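Glutathione S-transferase (Lodderomyces elongisporus, PDB 4IVF) binds two glutathione molecules per subunit and, as a member of the glutathione S-transferase superfamily, probably carries out glutathione-dependent chemistry. Local coordinates at residues F154-I157 against L158-K162; I81-Y84 against L85-Y89; S96-A99 against G100-E103; T88-E92 against H93-Y97. All blocks are in the same frame, centred on the assembly; numbering follows the deposited sequence.

Contact 1: residues F154-I157 against L158-K162; sequences FEDI and LSRNK
F154 and L158 begin the contact with an i to i+4 helix bond: L158 N gives its hydrogen to F154 O at 3.0 Å. S159 N repeats the step to E155 O, also at 3.0 Å. One residue on, the pattern changes. R160 N reaches I157 O at 3.1 Å, an i to i+3 bond, and its bond to D156 O is weak, so the helical spacing is tightening here. The same D156 O is approached by the hydroxyl of S159; the modelled separation is very short and its exact value doubtful. The carboxylate of D156 lies trans to its backbone N (chi1 -170°) and meets the extended R160 side chain across one turn. D156 OD2 receives R160 NH2 at 2.9 Å on its syn side, 33° out of the carboxylate plane, in a salt bridge, while the bond from R160 NE to D156 OD1 is weak at 3.3 Å. The two flat groups stand 70° apart, so the pairing is not the coplanar two-bond kind. R160 NH2 is also bound by the carbonyl of V50 of the second subunit, whose P54 packs on D156 and I157. Away from that interface L158 lies against L200 and L201, and E155 accepts backbone N-H groups at the start of helix 199-209. The arrangement is the C-terminal end of helix 137-159, in the all-helical domain of the glutathione transferase fold, with an i to i+4 Asp-Arg salt bridge at the subunit interface.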
loop_
_atom_site.group_PDB
_atom_site.type_symbol
_atom_site.label_atom_id
_atom_site.label_comp_id
_atom_site.label_asym_id
_atom_site.label_seq_id
_atom_site.Cartn_x
_atom_site.Cartn_y
_atom_site.Cartn_z
ATOM N N PHE F 154 8.790 -6.992 -10.727
ATOM C CA PHE F 154 7.674 -7.877 -11.057
ATOM C C PHE F 154 8.052 -8.962 -12.087
ATOM O O PHE F 154 7.491 -10.060 -12.068
ATOM C CB PHE F 154 6.469 -7.079 -11.550
ATOM C CG PHE F 154 5.643 -6.458 -10.446
ATOM C CD1 PHE F 154 4.927 -7.260 -9.552
ATOM C CD2 PHE F 154 5.543 -5.069 -10.328
ATOM C CE1 PHE F 154 4.140 -6.681 -8.536
ATOM C CE2 PHE F 154 4.762 -4.476 -9.322
ATOM C CZ PHE F 154 4.058 -5.278 -8.423
ATOM N N GLU F 155 8.989 -8.648 -12.986
ATOM C CA GLU F 155 9.489 -9.630 -13.944
ATOM C C GLU F 155 10.296 -10.694 -13.206
ATOM O O GLU F 155 10.162 -11.884 -13.480
ATOM C CB GLU F 155 10.342 -8.949 -15.015
ATOM C CG GLU F 155 10.892 -9.854 -16.089
ATOM C CD GLU F 155 9.820 -10.411 -17.014
ATOM O OE1 GLU F 155 8.632 -10.071 -16.837
ATOM O OE2 GLU F 155 10.170 -11.191 -17.925
ATOM N N ASP F 156 11.136 -10.255 -12.269
ATOM C CA ASP F 156 11.873 -11.177 -11.430
ATOM C C ASP F 156 10.926 -12.075 -10.612
ATOM O O ASP F 156 11.141 -13.285 -10.518
ATOM C CB ASP F 156 12.829 -10.425 -10.502
ATOM C CG ASP F 156 13.779 -11.360 -9.779
ATOM O OD1 ASP F 156 13.876 -12.526 -10.206
ATOM O OD2 ASP F 156 14.428 -10.941 -8.797
ATOM N N ILE F 157 9.886 -11.479 -10.036
ATOM C CA ILE F 157 8.901 -12.217 -9.248
ATOM C C ILE F 157 8.270 -13.337 -10.080
ATOM O O ILE F 157 8.221 -14.505 -9.647
ATOM C CB ILE F 157 7.821 -11.265 -8.660
ATOM C CG1 ILE F 157 8.457 -10.353 -7.620
ATOM C CG2 ILE F 157 6.700 -12.047 -8.008
ATOM C CD1 ILE F 157 7.546 -9.306 -7.092
ATOM N N LEU F 158 7.833 -12.987 -11.291
ATOM C CA LEU F 158 7.279 -13.975 -12.206
ATOM C C LEU F 158 8.267 -15.085 -12.536
ATOM O O LEU F 158 7.871 -16.243 -12.677
ATOM C CB LEU F 158 6.807 -13.313 -13.498
ATOM C CG LEU F 158 5.521 -12.499 -13.411
ATOM C CD1 LEU F 158 5.268 -11.825 -14.731
ATOM C CD2 LEU F 158 4.357 -13.394 -13.039
ATOM N N SER F 159 9.546 -14.731 -12.647
ATOM C CA SER F 159 10.595 -15.691 -12.996
ATOM C C SER F 159 10.820 -16.720 -11.889
ATOM O O SER F 159 11.293 -17.830 -12.144
ATOM C CB SER F 159 11.912 -14.977 -13.316
ATOM O OG SER F 159 12.558 -14.571 -12.126
ATOM N N ARG F 160 10.477 -16.345 -10.663
ATOM C CA ARG F 160 10.623 -17.235 -9.530
ATOM C C ARG F 160 9.458 -18.219 -9.406
ATOM O O ARG F 160 9.484 -19.109 -8.563
ATOM C CB ARG F 160 10.790 -16.425 -8.245
ATOM C CG ARG F 160 12.039 -15.579 -8.245
ATOM C CD ARG F 160 12.113 -14.691 -7.026
ATOM N NE ARG F 160 13.195 -13.720 -7.156
ATOM C CZ ARG F 160 13.902 -13.244 -6.136
ATOM N NH1 ARG F 160 13.647 -13.660 -4.901
ATOM N NH2 ARG F 160 14.867 -12.357 -6.354
ATOM N N ASN F 161 8.441 -18.065 -10.246
ATOM C CA ASN F 161 7.299 -18.985 -10.231
ATOM C C ASN F 161 7.390 -19.958 -11.409
ATOM O O ASN F 161 6.443 -20.131 -12.178
ATOM C CB ASN F 161 5.975 -18.211 -10.253
ATOM C CG ASN F 161 4.781 -19.070 -9.866
ATOM O OD1 ASN F 161 4.933 -20.219 -9.473
ATOM N ND2 ASN F 161 3.587 -18.509 -9.975
ATOM N N LYS F 162 8.553 -20.585 -11.537
ATOM C CA LYS F 162 8.833 -21.521 -12.625
ATOM C C LYS F 162 7.908 -22.735 -12.601
ATOM O O LYS F 162 7.495 -23.226 -13.651
ATOM C CB LYS F 162 10.283 -21.994 -12.545
ATOM C CG LYS F 162 11.326 -20.910 -12.737
ATOM C CD LYS F 162 11.757 -20.793 -14.195
ATOM C CE LYS F 162 12.891 -19.787 -14.355
ATOM N NZ LYS F 162 14.044 -20.110 -13.467
#

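Contact 2: residues I81-Y84 against L85-Y89; sequences ILQY and LADTY
Y84 and T88 meet one helical turn apart, the threonine hydroxyl over one face of the tyrosine ring. T88 OG1 sits 3.2 Å from Y84 CE1, offset toward the ring's rim. The torsions account for this: Y84 CG stands opposite its backbone N (chi1 169°), which brings the ring beside T88, and T88 OG1 lies next to its own backbone N (chi1 -54°). T88 OG1 gives a 2.9 Å hydrogen bond to Y84 O, and T88 N binds the same oxygen from the opposite face of its plane, so this carbonyl holds two donors. T88 CG2 in turn lies over the centre of the Y89 ring. Both tyrosine hydroxyls bind D63 OD2, tying helix 78-89, the last of the thioredoxin-like glutathione-binding domain, to the end of strand 60-63, an inner strand of the sheet. I81 and L85 run side by side, I81 CG2 to L85 CD1 at 3.9 Å, facing helix 16-27 through I21 and L25 respectively. Q83 bends, bringing Q83 NE2 to D87 OD1 in a weak bond of 3.2 Å, amide and carboxylate planes 62° apart. D87 OD2 is bound by the hydroxyl of Y105 of the second subunit, whose ring also meets Y84 edge-to-face.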
loop_
_atom_site.group_PDB
_atom_site.type_symbol
_atom_site.label_atom_id
_atom_site.label_comp_id
_atom_site.label_asym_id
_atom_site.label_seq_id
_atom_site.Cartn_x
_atom_site.Cartn_y
_atom_site.Cartn_z
ATOM N N ILE F 81 -9.684 -2.622 -0.275
ATOM C CA ILE F 81 -10.905 -3.043 -0.954
ATOM C C ILE F 81 -10.708 -4.405 -1.591
ATOM O O ILE F 81 -11.586 -5.269 -1.514
ATOM C CB ILE F 81 -11.330 -2.040 -2.048
ATOM C CG1 ILE F 81 -11.551 -0.655 -1.447
ATOM C CG2 ILE F 81 -12.586 -2.539 -2.779
ATOM C CD1 ILE F 81 -11.930 0.396 -2.486
ATOM N N LEU F 82 -9.554 -4.598 -2.223
ATOM C CA LEU F 82 -9.240 -5.891 -2.838
ATOM C C LEU F 82 -9.206 -7.005 -1.805
ATOM O O LEU F 82 -9.841 -8.035 -1.995
ATOM C CB LEU F 82 -7.932 -5.836 -3.639
ATOM C CG LEU F 82 -8.107 -5.049 -4.943
ATOM C CD1 LEU F 82 -6.783 -4.686 -5.619
ATOM C CD2 LEU F 82 -9.045 -5.780 -5.895
ATOM N N GLN F 83 -8.488 -6.774 -0.706
ATOM C CA GLN F 83 -8.355 -7.751 0.376
ATOM C C GLN F 83 -9.732 -8.089 0.944
ATOM O O GLN F 83 -10.051 -9.259 1.187
ATOM C CB GLN F 83 -7.418 -7.204 1.470
ATOM C CG GLN F 83 -6.807 -8.231 2.402
ATOM C CD GLN F 83 -6.144 -9.422 1.687
ATOM O OE1 GLN F 83 -5.308 -9.251 0.793
ATOM N NE2 GLN F 83 -6.516 -10.634 2.096
ATOM N N TYR F 84 -10.551 -7.056 1.130
ATOM C CA TYR F 84 -11.912 -7.229 1.624
ATOM C C TYR F 84 -12.761 -8.126 0.721
ATOM O O TYR F 84 -13.388 -9.063 1.200
ATOM C CB TYR F 84 -12.625 -5.876 1.828
ATOM C CG TYR F 84 -14.109 -6.070 2.089
ATOM C CD1 TYR F 84 -14.569 -6.504 3.331
ATOM C CD2 TYR F 84 -15.039 -5.877 1.074
ATOM C CE1 TYR F 84 -15.923 -6.728 3.551
ATOM C CE2 TYR F 84 -16.384 -6.098 1.284
ATOM C CZ TYR F 84 -16.823 -6.514 2.520
ATOM O OH TYR F 84 -18.172 -6.721 2.709
ATOM N N LEU F 85 -12.795 -7.819 -0.573
ATOM C CA LEU F 85 -13.566 -8.604 -1.544
ATOM C C LEU F 85 -13.106 -10.065 -1.628
ATOM O O LEU F 85 -13.919 -10.989 -1.773
ATOM C CB LEU F 85 -13.497 -7.957 -2.932
ATOM C CG LEU F 85 -14.158 -6.578 -3.062
ATOM C CD1 LEU F 85 -13.778 -5.904 -4.393
ATOM C CD2 LEU F 85 -15.680 -6.664 -2.901
ATOM N N ALA F 86 -11.798 -10.267 -1.556
ATOM C CA ALA F 86 -11.261 -11.606 -1.634
ATOM C C ALA F 86 -11.646 -12.387 -0.378
ATOM O O ALA F 86 -12.125 -13.511 -0.475
ATOM C CB ALA F 86 -9.756 -11.560 -1.824
ATOM N N ASP F 87 -11.446 -11.788 0.798
ATOM C CA ASP F 87 -11.844 -12.422 2.061
ATOM C C ASP F 87 -13.323 -12.800 2.058
ATOM O O ASP F 87 -13.691 -13.897 2.469
ATOM C CB ASP F 87 -11.628 -11.485 3.257
ATOM C CG ASP F 87 -10.167 -11.248 3.580
ATOM O OD1 ASP F 87 -9.289 -11.975 3.047
ATOM O OD2 ASP F 87 -9.904 -10.324 4.384
ATOM N N THR F 88 -14.162 -11.874 1.592
ATOM C CA THR F 88 -15.603 -11.995 1.736
ATOM C C THR F 88 -16.269 -12.836 0.645
ATOM O O THR F 88 -17.160 -13.642 0.927
ATOM C CB THR F 88 -16.266 -10.587 1.786
ATOM O OG1 THR F 88 -15.647 -9.801 2.812
ATOM C CG2 THR F 88 -17.755 -10.687 2.067
ATOM N N TYR F 89 -15.830 -12.657 -0.598
ATOM C CA TYR F 89 -16.530 -13.238 -1.747
ATOM C C TYR F 89 -15.755 -14.302 -2.528
ATOM O O TYR F 89 -16.226 -14.792 -3.551
ATOM C CB TYR F 89 -17.035 -12.122 -2.676
ATOM C CG TYR F 89 -17.983 -11.191 -1.943
ATOM C CD1 TYR F 89 -19.240 -11.641 -1.539
ATOM C CD2 TYR F 89 -17.605 -9.888 -1.608
ATOM C CE1 TYR F 89 -20.103 -10.823 -0.842
ATOM C CE2 TYR F 89 -18.478 -9.044 -0.911
ATOM C CZ TYR F 89 -19.725 -9.528 -0.535
ATOM O OH TYR F 89 -20.601 -8.746 0.155
#

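Contact 3: residues S96-A99 against G100-E103; sequences SYPA and GTAE
The ring of Y97 carries the CB methylene of E103 over the centre of one face. E103 CB stands 3.5 Å from the centroid of the Y97 ring and 15° off the normal, which satisfies a CH-pi contact. E103 CG follows along the ring, 3.9 Å from Y97 CE1; the chain then bends, and the carboxylate plane lies 24° from that of the ring. The far end of the tyrosine is fixed by its hydroxyl, bonded to V170 O; R173 and T175 also pack on this residue. Next to the ring the chain makes a type II beta turn from P98 to T101. Its closing bond, T101 N to P98 O, is weak at 3.3 Å, and the hydroxyl supplements it: T101 OG1 reaches P98 O at 2.8 Å, lying in the carbonyl plane. G100 has positive phi, where a CB would collide with A99 O, so the turn calls for glycine. T101 is the N-cap of helix 102-131. With OG1 flanked by its own backbone N and carbonyl carbon (chi1 65°), it also accepts a hydrogen bond from Y104 N. One hydroxyl therefore serves as donor to the turn and acceptor from the helix, coupling the incoming loop to the helix start.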
loop_
_atom_site.group_PDB
_atom_site.type_symbol
_atom_site.label_atom_id
_atom_site.label_comp_id
_atom_site.label_asym_id
_atom_site.label_seq_id
_atom_site.Cartn_x
_atom_site.Cartn_y
_atom_site.Cartn_z
ATOM N N SER F 96 -7.509 -16.658 -4.575
ATOM C CA SER F 96 -6.912 -16.309 -3.289
ATOM C C SER F 96 -6.503 -17.575 -2.581
ATOM O O SER F 96 -6.910 -18.672 -2.962
ATOM C CB SER F 96 -7.896 -15.518 -2.408
ATOM O OG SER F 96 -9.072 -16.269 -2.137
ATOM N N TYR F 97 -5.695 -17.424 -1.545
ATOM C CA TYR F 97 -5.211 -18.563 -0.784
ATOM C C TYR F 97 -5.817 -18.546 0.607
ATOM O O TYR F 97 -6.219 -17.494 1.086
ATOM C CB TYR F 97 -3.690 -18.514 -0.708
ATOM C CG TYR F 97 -3.048 -18.832 -2.030
ATOM C CD1 TYR F 97 -2.785 -20.149 -2.388
ATOM C CD2 TYR F 97 -2.723 -17.821 -2.934
ATOM C CE1 TYR F 97 -2.214 -20.455 -3.588
ATOM C CE2 TYR F 97 -2.151 -18.121 -4.146
ATOM C CZ TYR F 97 -1.890 -19.447 -4.467
ATOM O OH TYR F 97 -1.316 -19.776 -5.677
ATOM N N PRO F 98 -5.894 -19.715 1.258
ATOM C CA PRO F 98 -6.451 -19.761 2.612
ATOM C C PRO F 98 -5.684 -18.849 3.557
ATOM O O PRO F 98 -4.451 -18.783 3.489
ATOM C CB PRO F 98 -6.251 -21.224 3.022
ATOM C CG PRO F 98 -6.305 -21.970 1.727
ATOM C CD PRO F 98 -5.627 -21.061 0.725
ATOM N N ALA F 99 -6.419 -18.159 4.424
ATOM C CA ALA F 99 -5.832 -17.240 5.394
ATOM C C ALA F 99 -4.822 -17.964 6.281
ATOM O O ALA F 99 -5.056 -19.094 6.692
ATOM C CB ALA F 99 -6.930 -16.602 6.240
ATOM N N GLY F 100 -3.696 -17.314 6.558
ATOM C CA GLY F 100 -2.658 -17.912 7.381
ATOM C C GLY F 100 -1.547 -18.665 6.656
ATOM O O GLY F 100 -0.519 -18.985 7.258
ATOM N N THR F 101 -1.738 -18.958 5.371
ATOM C CA THR F 101 -0.740 -19.722 4.617
ATOM C C THR F 101 0.354 -18.834 4.036
ATOM O O THR F 101 0.159 -17.630 3.837
ATOM C CB THR F 101 -1.365 -20.516 3.455
ATOM O OG1 THR F 101 -1.911 -19.603 2.497
ATOM C CG2 THR F 101 -2.455 -21.461 3.953
ATOM N N ALA F 102 1.501 -19.442 3.742
ATOM C CA ALA F 102 2.619 -18.721 3.143
ATOM C C ALA F 102 2.193 -18.004 1.865
ATOM O O ALA F 102 2.525 -16.838 1.654
ATOM C CB ALA F 102 3.770 -19.661 2.876
ATOM N N GLU F 103 1.421 -18.692 1.032
ATOM C CA GLU F 103 0.937 -18.101 -0.207
ATOM C C GLU F 103 -0.006 -16.912 0.048
ATOM O O GLU F 103 -0.001 -15.955 -0.702
ATOM C CB GLU F 103 0.265 -19.151 -1.101
ATOM C CG GLU F 103 1.202 -20.270 -1.621
ATOM C CD GLU F 103 1.417 -21.432 -0.617
ATOM O OE1 GLU F 103 0.864 -21.414 0.520
ATOM O OE2 GLU F 103 2.154 -22.377 -0.986
#

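Contact 4: residues T88-E92 against H93-Y97; sequences TYDKE and HKFSY
D90 points its carboxylate into the loop that follows, where K94, F95 and S96 turn their donors toward its two oxygens. A chi1 of -174° puts the carboxyl group beside the D90 carbonyl carbon, and D90 OD1 takes K94 N at 3.0 Å on its syn lone pair. D90 OD2 takes F95 N at 2.8 Å, syn as well but 24° out of the carboxylate plane. From the opposite face S96 OG comes to D90 OD2 at 2.7 Å and 47° out of plane. Two donors on OD2 and one on OD1 would fix the rotation of this buried carboxylate and probably favour its charged form. The backbone joins in: H93 N binds D90 O at 3.0 Å, closing a turn from D90 to H93. H93 has positive phi, and its imidazole lies with one face over K91 O, 3.4 Å from H93 CE1. E92 and K94 lie side by side, pointing the same way, yet E92 OE1 and K94 NZ are 4.5 Å apart, beyond a salt bridge. This is a type I beta turn just past helix 78-89, the D90 carboxylate gathering donors of the next residues, in the linker between the thioredoxin-like and helical domains.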
loop_
_atom_site.group_PDB
_atom_site.type_symbol
_atom_site.label_atom_id
_atom_site.label_comp_id
_atom_site.label_asym_id
_atom_site.label_seq_id
_atom_site.Cartn_x
_atom_site.Cartn_y
_atom_site.Cartn_z
ATOM N N THR F 88 -14.162 -11.874 1.592
ATOM C CA THR F 88 -15.603 -11.995 1.736
ATOM C C THR F 88 -16.269 -12.836 0.645
ATOM O O THR F 88 -17.160 -13.642 0.927
ATOM C CB THR F 88 -16.266 -10.587 1.786
ATOM O OG1 THR F 88 -15.647 -9.801 2.812
ATOM C CG2 THR F 88 -17.755 -10.687 2.067
ATOM N N TYR F 89 -15.830 -12.657 -0.598
ATOM C CA TYR F 89 -16.530 -13.238 -1.747
ATOM C C TYR F 89 -15.755 -14.302 -2.528
ATOM O O TYR F 89 -16.226 -14.792 -3.551
ATOM C CB TYR F 89 -17.035 -12.122 -2.676
ATOM C CG TYR F 89 -17.983 -11.191 -1.943
ATOM C CD1 TYR F 89 -19.240 -11.641 -1.539
ATOM C CD2 TYR F 89 -17.605 -9.888 -1.608
ATOM C CE1 TYR F 89 -20.103 -10.823 -0.842
ATOM C CE2 TYR F 89 -18.478 -9.044 -0.911
ATOM C CZ TYR F 89 -19.725 -9.528 -0.535
ATOM O OH TYR F 89 -20.601 -8.746 0.155
ATOM N N ASP F 90 -14.575 -14.671 -2.044
ATOM C CA ASP F 90 -13.843 -15.780 -2.645
ATOM C C ASP F 90 -13.439 -16.827 -1.603
ATOM O O ASP F 90 -12.260 -17.178 -1.457
ATOM C CB ASP F 90 -12.623 -15.281 -3.417
ATOM C CG ASP F 90 -11.927 -16.397 -4.187
ATOM O OD1 ASP F 90 -12.617 -17.327 -4.652
ATOM O OD2 ASP F 90 -10.691 -16.342 -4.312
ATOM N N LYS F 91 -14.427 -17.338 -0.883
ATOM C CA LYS F 91 -14.150 -18.328 0.145
ATOM C C LYS F 91 -13.775 -19.672 -0.484
ATOM O O LYS F 91 -13.231 -20.549 0.181
ATOM C CB LYS F 91 -15.342 -18.458 1.090
ATOM C CG LYS F 91 -15.655 -17.172 1.859
ATOM C CD LYS F 91 -16.714 -17.401 2.926
ATOM C CE LYS F 91 -16.954 -16.151 3.757
ATOM N NZ LYS F 91 -15.682 -15.533 4.199
ATOM N N GLU F 92 -14.061 -19.808 -1.776
ATOM C CA GLU F 92 -13.707 -20.992 -2.546
ATOM C C GLU F 92 -12.247 -20.945 -3.006
ATOM O O GLU F 92 -11.731 -21.917 -3.555
ATOM C CB GLU F 92 -14.629 -21.136 -3.759
ATOM C CG GLU F 92 -16.118 -21.159 -3.431
ATOM C CD GLU F 92 -16.636 -22.549 -3.096
ATOM O OE1 GLU F 92 -15.874 -23.530 -3.249
ATOM O OE2 GLU F 92 -17.813 -22.663 -2.684
ATOM N N HIS F 93 -11.589 -19.809 -2.792
ATOM C CA HIS F 93 -10.154 -19.695 -3.059
ATOM C C HIS F 93 -9.791 -19.909 -4.526
ATOM O O HIS F 93 -8.753 -20.494 -4.839
ATOM C CB HIS F 93 -9.362 -20.645 -2.149
ATOM C CG HIS F 93 -9.514 -20.324 -0.698
ATOM N ND1 HIS F 93 -9.973 -21.237 0.223
ATOM C CD2 HIS F 93 -9.303 -19.174 -0.014
ATOM C CE1 HIS F 93 -10.021 -20.670 1.416
ATOM N NE2 HIS F 93 -9.619 -19.419 1.300
ATOM N N LYS F 94 -10.654 -19.429 -5.419
ATOM C CA LYS F 94 -10.399 -19.488 -6.852
ATOM C C LYS F 94 -9.400 -18.412 -7.280
ATOM O O LYS F 94 -8.765 -18.516 -8.328
ATOM C CB LYS F 94 -11.707 -19.326 -7.633
ATOM C CG LYS F 94 -12.615 -20.548 -7.589
ATOM C CD LYS F 94 -13.781 -20.402 -8.563
ATOM C CE LYS F 94 -14.648 -21.659 -8.614
ATOM N NZ LYS F 94 -15.412 -21.868 -7.352
ATOM N N PHE F 95 -9.265 -17.383 -6.459
ATOM C CA PHE F 95 -8.408 -16.252 -6.778
ATOM C C PHE F 95 -7.722 -15.754 -5.522
ATOM O O PHE F 95 -7.418 -14.568 -5.403
ATOM C CB PHE F 95 -9.232 -15.109 -7.395
ATOM C CG PHE F 95 -9.968 -15.500 -8.641
ATOM C CD1 PHE F 95 -9.318 -15.533 -9.863
ATOM C CD2 PHE F 95 -11.309 -15.839 -8.592
ATOM C CE1 PHE F 95 -9.996 -15.896 -11.015
ATOM C CE2 PHE F 95 -11.991 -16.210 -9.740
ATOM C CZ PHE F 95 -11.337 -16.238 -10.950
ATOM N N SER F 96 -7.509 -16.658 -4.575
ATOM C CA SER F 96 -6.912 -16.309 -3.289
ATOM C C SER F 96 -6.503 -17.575 -2.581
ATOM O O SER F 96 -6.910 -18.672 -2.962
ATOM C CB SER F 96 -7.896 -15.518 -2.408
ATOM O OG SER F 96 -9.072 -16.269 -2.137
ATOM N N TYR F 97 -5.695 -17.424 -1.545
ATOM C CA TYR F 97 -5.211 -18.563 -0.784
ATOM C C TYR F 97 -5.817 -18.546 0.607
ATOM O O TYR F 97 -6.219 -17.494 1.086
ATOM C CB TYR F 97 -3.690 -18.514 -0.708
ATOM C CG TYR F 97 -3.048 -18.832 -2.030
ATOM C CD1 TYR F 97 -2.785 -20.149 -2.388
ATOM C CD2 TYR F 97 -2.723 -17.821 -2.934
ATOM C CE1 TYR F 97 -2.214 -20.455 -3.588
ATOM C CE2 TYR F 97 -2.151 -18.121 -4.146
ATOM C CZ TYR F 97 -1.890 -19.447 -4.467
ATOM O OH TYR F 97 -1.316 -19.776 -5.677
#

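Contacts 2, 4 and 3 run along the chain from helix 78-89 to the start of helix 102-131. Contacts 2 and 4 share T88 and Y89, with centres 8 Å apart; contacts 4 and 3 share S96 and Y97 and touch where P98 CA lies 3.4 Å from H93 NE2. Contact 1 stands apart, its centre about 25 Å from that of contact 2 and its nearest atoms about 7 Å from contact 3. Contact 2 is close to the glutathione pocket: the I81 side chain is about 6 Å from a bound glutathione, against about 11 Å for F154 in contact 1. All four reach the second subunit, contact 4 only through the shared T88.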